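Local structure of SusD superfamily protein (Bacteroides thetaiotaomicron, 3MCX) at residues Asp23-Leu28 with Asn119-Glu124; Arg59-Asp64 with Leu439-Ala444; Lys220-Ala225 with Leu361-Ala366. The protein is of unknown function but, as a SusD-family protein of the outer membrane, probably binds glycans at the cell surface. All blocks are in the same frame, centred on the assembly; numbering follows the deposited sequence.

Contact 1: residues Asp23-Leu28 with Asn119-Glu124; sequences DAQIAL and NRIKSE
Two nearly parallel helices of the helical bundle, 21-36 and 115-140, meet through Q25, A24 and L28 on one side and R120, I121 and E124 on the other, and they illustrate how a polar network can run beside an apolar seam between two helices. The axes of the two segments approach to 10.3 Å at an angle of 17°. Q25 bridges much of that gap: CG stands anti to the backbone N, and the bend at chi2 (64°) carries the amide over to R120. There OE1 takes a nearly straight bond from R120 NH2 (2.8 Å, 167°), lying in the guanidinium plane, while NH1 adds a weak one at 3.4 Å to the same oxygen. NH1 also forms a salt bridge with E124 OE2 at 2.8 Å, meeting that oxygen from above the carboxylate plane. A water accepts from Q25 NE2 and donates to E124 OE1, which Y32 also binds through its hydroxyl; E117, through NH2, gives the guanidinium a second anionic partner besides E124. The guanidinium is thus gripped along its edge and its rotation is largely fixed. Beside this network runs the apolar seam, where L28 CD2 lies 4.0 Å from I121 CG2 and A24 CB reaches I121 CD1 at 4.2 Å. The same L28 CD2 also comes against E124 OE1, at 3.5 Å. L101 touches both L28 and I121, so the near-parallel pair packs on a third helix, 81-106, within the largely alpha-helical SusD fold.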
loop_
_atom_site.group_PDB
_atom_site.type_symbol
_atom_site.label_atom_id
_atom_site.label_comp_id
_atom_site.label_asym_id
_atom_site.label_seq_id
_atom_site.Cartn_x
_atom_site.Cartn_y
_atom_site.Cartn_z
ATOM N N ASP A 23 -9.947 7.092 27.542
ATOM C CA ASP A 23 -9.039 5.930 27.552
ATOM C C ASP A 23 -9.219 5.058 26.306
ATOM O O ASP A 23 -8.258 4.578 25.728
ATOM C CB ASP A 23 -9.271 5.062 28.797
ATOM C CG ASP A 23 -8.887 5.759 30.108
ATOM O OD1 ASP A 23 -8.017 6.672 30.104
ATOM O OD2 ASP A 23 -9.475 5.378 31.146
ATOM N N ALA A 24 -10.463 4.857 25.881
ATOM C CA ALA A 24 -10.716 4.125 24.646
ATOM C C ALA A 24 -10.130 4.818 23.408
ATOM O O ALA A 24 -9.549 4.185 22.541
ATOM C CB ALA A 24 -12.212 3.921 24.472
ATOM N N GLN A 25 -10.299 6.139 23.345
ATOM C CA GLN A 25 -9.693 6.904 22.264
ATOM C C GLN A 25 -8.155 6.808 22.263
ATOM O O GLN A 25 -7.541 6.706 21.219
ATOM C CB GLN A 25 -10.094 8.374 22.302
ATOM C CG GLN A 25 -9.545 9.191 21.132
ATOM C CD GLN A 25 -10.082 8.738 19.798
ATOM O OE1 GLN A 25 -11.306 8.614 19.649
ATOM N NE2 GLN A 25 -9.235 8.545 18.834
ATOM N N ILE A 26 -7.566 6.901 23.451
ATOM C CA ILE A 26 -6.112 6.746 23.590
ATOM C C ILE A 26 -5.662 5.364 23.090
ATOM O O ILE A 26 -4.680 5.261 22.352
ATOM C CB ILE A 26 -5.652 6.983 25.035
ATOM C CG1 ILE A 26 -5.804 8.462 25.388
ATOM C CG2 ILE A 26 -4.189 6.507 25.215
ATOM C CD1 ILE A 26 -5.569 8.775 26.857
ATOM N N ALA A 27 -6.410 4.306 23.431
ATOM C CA ALA A 27 -6.118 2.989 22.871
ATOM C C ALA A 27 -6.166 2.966 21.350
ATOM O O ALA A 27 -5.291 2.413 20.719
ATOM C CB ALA A 27 -7.067 1.887 23.464
ATOM N N LEU A 28 -7.202 3.564 20.774
ATOM C CA LEU A 28 -7.306 3.636 19.321
ATOM C C LEU A 28 -6.138 4.448 18.731
ATOM O O LEU A 28 -5.555 4.060 17.728
ATOM C CB LEU A 28 -8.645 4.241 18.939
ATOM C CG LEU A 28 -8.912 4.414 17.440
ATOM C CD1 LEU A 28 -8.778 3.066 16.665
ATOM C CD2 LEU A 28 -10.254 5.114 17.213
ATOM N N ASN A 119 -19.240 3.813 19.322
ATOM C CA ASN A 119 -19.426 3.139 18.061
ATOM C C ASN A 119 -18.460 3.609 16.980
ATOM O O ASN A 119 -18.002 2.833 16.145
ATOM C CB ASN A 119 -20.852 3.310 17.586
ATOM C CG ASN A 119 -21.238 2.260 16.617
ATOM O OD1 ASN A 119 -21.025 1.079 16.876
ATOM N ND2 ASN A 119 -21.803 2.666 15.488
ATOM N N ARG A 120 -18.103 4.891 17.020
ATOM C CA ARG A 120 -17.112 5.397 16.077
ATOM C C ARG A 120 -15.744 4.761 16.317
ATOM O O ARG A 120 -15.076 4.299 15.407
ATOM C CB ARG A 120 -16.998 6.933 16.219
ATOM C CG ARG A 120 -15.938 7.501 15.308
ATOM C CD ARG A 120 -15.611 8.969 15.524
ATOM N NE ARG A 120 -15.226 9.261 16.901
ATOM C CZ ARG A 120 -14.026 9.034 17.440
ATOM N NH1 ARG A 120 -13.047 8.459 16.744
ATOM N NH2 ARG A 120 -13.826 9.365 18.725
ATOM N N ILE A 121 -15.336 4.749 17.588
ATOM C CA ILE A 121 -14.068 4.125 17.959
ATOM C C ILE A 121 -14.062 2.650 17.564
ATOM O O ILE A 121 -13.122 2.174 16.985
ATOM C CB ILE A 121 -13.792 4.293 19.445
ATOM C CG1 ILE A 121 -13.534 5.776 19.741
ATOM C CG2 ILE A 121 -12.611 3.409 19.903
ATOM C CD1 ILE A 121 -13.574 6.129 21.214
ATOM N N LYS A 122 -15.169 1.961 17.851
ATOM C CA LYS A 122 -15.284 0.545 17.446
ATOM C C LYS A 122 -15.172 0.374 15.934
ATOM O O LYS A 122 -14.493 -0.536 15.443
ATOM C CB LYS A 122 -16.619 0.013 17.921
ATOM C CG LYS A 122 -16.936 -1.436 17.549
ATOM C CD LYS A 122 -18.349 -1.790 17.988
ATOM C CE LYS A 122 -18.784 -3.094 17.418
ATOM N NZ LYS A 122 -20.226 -3.316 17.729
ATOM N N SER A 123 -15.838 1.253 15.200
ATOM C CA SER A 123 -15.831 1.169 13.751
ATOM C C SER A 123 -14.459 1.416 13.136
ATOM O O SER A 123 -14.043 0.737 12.198
ATOM C CB SER A 123 -16.833 2.149 13.166
ATOM O OG SER A 123 -18.145 1.756 13.540
ATOM N N GLU A 124 -13.749 2.421 13.644
ATOM C CA GLU A 124 -12.382 2.635 13.218
ATOM C C GLU A 124 -11.468 1.439 13.522
ATOM O O GLU A 124 -10.658 1.036 12.690
ATOM C CB GLU A 124 -11.841 3.922 13.848
ATOM C CG GLU A 124 -12.550 5.176 13.318
ATOM C CD GLU A 124 -12.014 6.470 13.886
ATOM O OE1 GLU A 124 -10.780 6.566 14.066
ATOM O OE2 GLU A 124 -12.827 7.386 14.127
HETATM O O HOH W 1 -10.010 8.436 15.955
#

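Contact 2: residues Arg59-Asp64 with Leu439-Ala444; sequences RITKGD and LETLKA
R59, whose carbonyl is met by L439, carries a guanidinium with I60 CG2 over one face, 3.6 Å above the plane and offset toward its rim, while NH1 and NH2 bond to the carbonyls of G323 and N289. The second flat group is the peptide between I60 and T61, and one of its faces is covered by L439. The setting is a surface loop-to-loop junction of the SusD fold, where the loop after strand 56-57 lies against the turn leading into the short, weakly bonded helix at 441-444. It exemplifies a contact in which one branched side chain packs against backbone atoms. L439 lays its two methyls along the chain: CD1 sits 3.5 Å from T61 N and 3.6 Å from I60 C, and CD2 stands 3.5 Å from R59 O. Its own N is bonded to the hydroxyl of Y72, which ties this turn to helix 69-72. Further along, two threonines meet obliquely through a methyl. T441 CG2 is anti to the carbonyl carbon, a placement that directs it at T61, where CB is 3.7 Å away. Both hydroxyls turn to E73 instead, whose OE2 accepts from T61 OG1 and T441 OG1 and so links the two segments from outside. The threonine pair therefore combines a shared carboxylate oxygen with an apolar touch, T441 CG2 lying 3.7 Å from T61 OG1.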
loop_
_atom_site.group_PDB
_atom_site.type_symbol
_atom_site.label_atom_id
_atom_site.label_comp_id
_atom_site.label_asym_id
_atom_site.label_seq_id
_atom_site.Cartn_x
_atom_site.Cartn_y
_atom_site.Cartn_z
ATOM N N ARG A 59 18.724 -0.243 -4.930
ATOM C CA ARG A 59 19.942 0.364 -5.421
ATOM C C ARG A 59 21.159 -0.581 -5.378
ATOM O O ARG A 59 22.037 -0.537 -6.242
ATOM C CB ARG A 59 20.238 1.659 -4.655
ATOM C CG ARG A 59 21.513 2.391 -5.049
ATOM C CD ARG A 59 21.786 3.668 -4.241
ATOM N NE ARG A 59 21.847 3.386 -2.787
ATOM C CZ ARG A 59 22.901 2.877 -2.151
ATOM N NH1 ARG A 59 24.051 2.658 -2.768
ATOM N NH2 ARG A 59 22.786 2.606 -0.852
ATOM N N ILE A 60 21.209 -1.372 -4.296
ATOM C CA ILE A 60 22.307 -2.234 -3.988
ATOM C C ILE A 60 21.758 -3.491 -3.284
ATOM O O ILE A 60 20.830 -3.410 -2.468
ATOM C CB ILE A 60 23.382 -1.465 -3.141
ATOM C CG1 ILE A 60 24.706 -2.192 -3.137
ATOM C CG2 ILE A 60 22.880 -1.128 -1.766
ATOM C CD1 ILE A 60 25.866 -1.316 -2.597
ATOM N N THR A 61 22.411 -4.622 -3.547
ATOM C CA THR A 61 22.036 -5.825 -2.825
ATOM C C THR A 61 22.641 -5.756 -1.423
ATOM O O THR A 61 23.790 -5.349 -1.243
ATOM C CB THR A 61 22.462 -7.105 -3.571
ATOM O OG1 THR A 61 21.777 -8.222 -2.976
ATOM C CG2 THR A 61 23.993 -7.354 -3.585
ATOM N N LYS A 62 21.863 -6.166 -0.428
ATOM C CA LYS A 62 22.309 -6.170 0.968
ATOM C C LYS A 62 22.269 -7.545 1.647
ATOM O O LYS A 62 22.746 -7.688 2.780
ATOM C CB LYS A 62 21.478 -5.201 1.794
ATOM C CG LYS A 62 21.662 -3.732 1.419
ATOM C CD LYS A 62 20.765 -2.845 2.194
ATOM C CE LYS A 62 21.055 -1.363 1.948
ATOM N NZ LYS A 62 22.214 -0.815 2.739
ATOM N N GLY A 63 21.719 -8.544 0.969
ATOM C CA GLY A 63 21.605 -9.879 1.532
ATOM C C GLY A 63 20.452 -10.044 2.517
ATOM O O GLY A 63 19.676 -9.130 2.778
ATOM N N ASP A 64 20.374 -11.244 3.061
ATOM C CA ASP A 64 19.289 -11.625 3.960
ATOM C C ASP A 64 19.248 -10.718 5.201
ATOM O O ASP A 64 20.304 -10.340 5.734
ATOM C CB ASP A 64 19.436 -13.077 4.404
ATOM C CG ASP A 64 19.229 -14.077 3.277
ATOM O OD1 ASP A 64 18.404 -13.804 2.385
ATOM O OD2 ASP A 64 19.856 -15.158 3.363
ATOM N N LEU A 439 19.564 -4.858 -10.822
ATOM C CA LEU A 439 20.738 -5.468 -10.230
ATOM C C LEU A 439 21.050 -6.827 -10.837
ATOM O O LEU A 439 20.139 -7.580 -11.191
ATOM C CB LEU A 439 20.581 -5.629 -8.731
ATOM C CG LEU A 439 20.330 -4.339 -8.000
ATOM C CD1 LEU A 439 20.393 -4.564 -6.444
ATOM C CD2 LEU A 439 21.239 -3.204 -8.441
ATOM N N GLU A 440 22.327 -7.182 -10.869
ATOM C CA GLU A 440 22.746 -8.469 -11.399
ATOM C C GLU A 440 22.245 -9.631 -10.547
ATOM O O GLU A 440 22.147 -10.760 -11.008
ATOM C CB GLU A 440 24.265 -8.547 -11.572
ATOM C CG GLU A 440 24.826 -7.615 -12.664
ATOM C CD GLU A 440 24.198 -7.827 -14.032
ATOM O OE1 GLU A 440 24.091 -9.002 -14.438
ATOM O OE2 GLU A 440 23.835 -6.807 -14.689
ATOM N N THR A 441 21.953 -9.380 -9.285
ATOM C CA THR A 441 21.405 -10.432 -8.437
ATOM C C THR A 441 20.091 -11.025 -8.955
ATOM O O THR A 441 19.754 -12.161 -8.595
ATOM C CB THR A 441 21.150 -9.906 -7.005
ATOM O OG1 THR A 441 20.424 -8.671 -7.073
ATOM C CG2 THR A 441 22.475 -9.725 -6.246
ATOM N N LEU A 442 19.335 -10.300 -9.786
ATOM C CA LEU A 442 18.093 -10.881 -10.348
ATOM C C LEU A 442 18.393 -12.086 -11.247
ATOM O O LEU A 442 17.548 -12.970 -11.396
ATOM C CB LEU A 442 17.315 -9.866 -11.169
ATOM C CG LEU A 442 16.855 -8.591 -10.469
ATOM C CD1 LEU A 442 15.876 -7.796 -11.329
ATOM C CD2 LEU A 442 16.191 -8.924 -9.079
ATOM N N LYS A 443 19.559 -12.138 -11.877
ATOM C CA LYS A 443 19.949 -13.303 -12.673
ATOM C C LYS A 443 20.164 -14.527 -11.783
ATOM O O LYS A 443 19.525 -15.540 -11.995
ATOM C CB LYS A 443 21.194 -13.006 -13.523
ATOM C CG LYS A 443 20.868 -11.968 -14.569
ATOM C CD LYS A 443 22.023 -11.547 -15.478
ATOM C CE LYS A 443 21.564 -10.419 -16.430
ATOM N NZ LYS A 443 21.350 -9.047 -15.814
ATOM N N ALA A 444 21.006 -14.398 -10.754
ATOM C CA ALA A 444 21.290 -15.525 -9.846
ATOM C C ALA A 444 20.037 -15.962 -9.082
ATOM O O ALA A 444 19.836 -17.151 -8.802
ATOM C CB ALA A 444 22.395 -15.130 -8.838
#

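Contact 3: residues Lys220-Ala225 with Leu361-Ala366; sequences KAYDAA and LNAAEA
Y222 reaches across to A363 and A366 where helix 218-231 packs on helix 356-370, an antiparallel pair consistent with the TPR-like helical architecture of the SusD family. The axes of the segments come within 8.5 Å of each other, their directions 148° apart, a closeness that small residues allow. Followed outward, Y222 begins with CB against A366 CB at 4.1 Å. CG is anti to the backbone N (chi1 -163°), which swings the ring alongside the partner helix and presents its edge. CD1 and CE1 each lie 3.3 Å from A363 O, and that oxygen sits in the ring plane, so the carbonyl faces C-H edges and not the ring's face. CE1 also touches A363 CB at 4.2 Å. At the tip, OH bonds to E376 OE1, and the ring makes a cation-pi contact with K370; Y380 of helix 374-385 packs beside both Y222 and A363. Reduced to an alanine here, the position would probably open a gap along A363 and leave E376 without its hydroxyl partner and K370 without its ring. The rest of the seam is a worked example of alanine packing, in which methyl meets methyl and the backbones draw near, the CA atoms of Y222 and A363 being 5.1 Å apart. A221 CB rests 4.0 Å from A366 CB, and A225 CB lies 3.9 Å from A363 CB.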
loop_
_atom_site.group_PDB
_atom_site.type_symbol
_atom_site.label_atom_id
_atom_site.label_comp_id
_atom_site.label_asym_id
_atom_site.label_seq_id
_atom_site.Cartn_x
_atom_site.Cartn_y
_atom_site.Cartn_z
ATOM N N LYS A 220 -18.676 -4.643 -7.233
ATOM C CA LYS A 220 -18.555 -4.144 -5.852
ATOM C C LYS A 220 -17.461 -3.091 -5.731
ATOM O O LYS A 220 -17.606 -2.108 -4.997
ATOM C CB LYS A 220 -18.300 -5.284 -4.865
ATOM C CG LYS A 220 -19.444 -6.278 -4.806
ATOM C CD LYS A 220 -19.058 -7.519 -4.065
ATOM C CE LYS A 220 -20.261 -8.369 -3.827
ATOM N NZ LYS A 220 -21.292 -7.627 -3.036
ATOM N N ALA A 221 -16.334 -3.311 -6.421
ATOM C CA ALA A 221 -15.261 -2.324 -6.438
ATOM C C ALA A 221 -15.763 -1.015 -7.032
ATOM O O ALA A 221 -15.448 0.086 -6.515
ATOM C CB ALA A 221 -14.035 -2.849 -7.215
ATOM N N TYR A 222 -16.483 -1.127 -8.135
ATOM C CA TYR A 222 -17.025 0.049 -8.817
ATOM C C TYR A 222 -18.003 0.813 -7.937
ATOM O O TYR A 222 -17.980 2.052 -7.894
ATOM C CB TYR A 222 -17.711 -0.345 -10.145
ATOM C CG TYR A 222 -17.934 0.809 -11.100
ATOM C CD1 TYR A 222 -16.891 1.264 -11.911
ATOM C CD2 TYR A 222 -19.154 1.443 -11.192
ATOM C CE1 TYR A 222 -17.066 2.318 -12.779
ATOM C CE2 TYR A 222 -19.348 2.498 -12.086
ATOM C CZ TYR A 222 -18.273 2.935 -12.853
ATOM O OH TYR A 222 -18.438 3.982 -13.740
ATOM N N ASP A 223 -18.895 0.083 -7.277
ATOM C CA ASP A 223 -19.859 0.727 -6.387
ATOM C C ASP A 223 -19.160 1.484 -5.245
ATOM O O ASP A 223 -19.516 2.640 -4.966
ATOM C CB ASP A 223 -20.893 -0.284 -5.875
ATOM C CG ASP A 223 -21.830 -0.776 -6.982
ATOM O OD1 ASP A 223 -21.959 -0.113 -8.012
ATOM O OD2 ASP A 223 -22.378 -1.866 -6.814
ATOM N N ALA A 224 -18.164 0.868 -4.619
ATOM C CA ALA A 224 -17.447 1.529 -3.529
ATOM C C ALA A 224 -16.696 2.746 -4.025
ATOM O O ALA A 224 -16.740 3.815 -3.394
ATOM C CB ALA A 224 -16.498 0.565 -2.818
ATOM N N ALA A 225 -15.960 2.598 -5.137
ATOM C CA ALA A 225 -15.152 3.704 -5.660
ATOM C C ALA A 225 -16.060 4.849 -6.081
ATOM O O ALA A 225 -15.792 5.994 -5.766
ATOM C CB ALA A 225 -14.267 3.238 -6.834
ATOM N N LEU A 361 -8.837 5.527 -10.446
ATOM C CA LEU A 361 -8.196 4.463 -11.231
ATOM C C LEU A 361 -8.843 3.094 -10.969
ATOM O O LEU A 361 -9.057 2.320 -11.897
ATOM C CB LEU A 361 -6.670 4.472 -11.012
ATOM C CG LEU A 361 -5.974 5.693 -11.628
ATOM C CD1 LEU A 361 -4.616 5.915 -10.951
ATOM C CD2 LEU A 361 -5.915 5.595 -13.198
ATOM N N ASN A 362 -9.197 2.845 -9.718
ATOM C CA ASN A 362 -9.936 1.626 -9.332
ATOM C C ASN A 362 -11.265 1.575 -10.037
ATOM O O ASN A 362 -11.658 0.534 -10.554
ATOM C CB ASN A 362 -10.173 1.575 -7.810
ATOM C CG ASN A 362 -8.917 1.272 -7.012
ATOM O OD1 ASN A 362 -7.864 0.960 -7.563
ATOM N ND2 ASN A 362 -9.028 1.374 -5.656
ATOM N N ALA A 363 -11.986 2.697 -10.068
ATOM C CA ALA A 363 -13.242 2.743 -10.826
ATOM C C ALA A 363 -13.031 2.480 -12.323
ATOM O O ALA A 363 -13.812 1.765 -12.948
ATOM C CB ALA A 363 -13.978 4.103 -10.599
ATOM N N ALA A 364 -12.016 3.107 -12.908
ATOM C CA ALA A 364 -11.771 2.928 -14.324
ATOM C C ALA A 364 -11.497 1.455 -14.658
ATOM O O ALA A 364 -12.090 0.930 -15.606
ATOM C CB ALA A 364 -10.623 3.800 -14.790
ATOM N N GLU A 365 -10.649 0.824 -13.862
ATOM C CA GLU A 365 -10.262 -0.577 -14.075
ATOM C C GLU A 365 -11.479 -1.503 -13.820
ATOM O O GLU A 365 -11.768 -2.375 -14.627
ATOM C CB GLU A 365 -9.082 -0.968 -13.202
ATOM C CG GLU A 365 -8.545 -2.371 -13.445
ATOM C CD GLU A 365 -7.353 -2.713 -12.588
ATOM O OE1 GLU A 365 -6.732 -1.808 -11.963
ATOM O OE2 GLU A 365 -7.046 -3.936 -12.512
ATOM N N ALA A 366 -12.204 -1.276 -12.726
ATOM C CA ALA A 366 -13.363 -2.101 -12.415
ATOM C C ALA A 366 -14.428 -1.980 -13.501
ATOM O O ALA A 366 -15.056 -2.972 -13.868
ATOM C CB ALA A 366 -13.940 -1.742 -11.051
#

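In the fold
The three contacts join segments far apart in sequence. Along the chain, contact 1 is complete before contact 3 begins, and contact 3 falls within the span that contact 2 bridges. Contacts 1 and 2 lie on opposite sides of the chain's centre, centres 43 Å apart, as do contacts 2 and 3, at 36 Å; contacts 1 and 3 are 29 Å apart between centres and about 15 Å between nearest atoms. Contact 3 comes nearest to the metal sites: the side chain of A363 is about 12 Å from a bound zinc ion, and that of Y222 about 8 Å from that of E375, which binds zinc in a structure of this protein, though not in this chain's model.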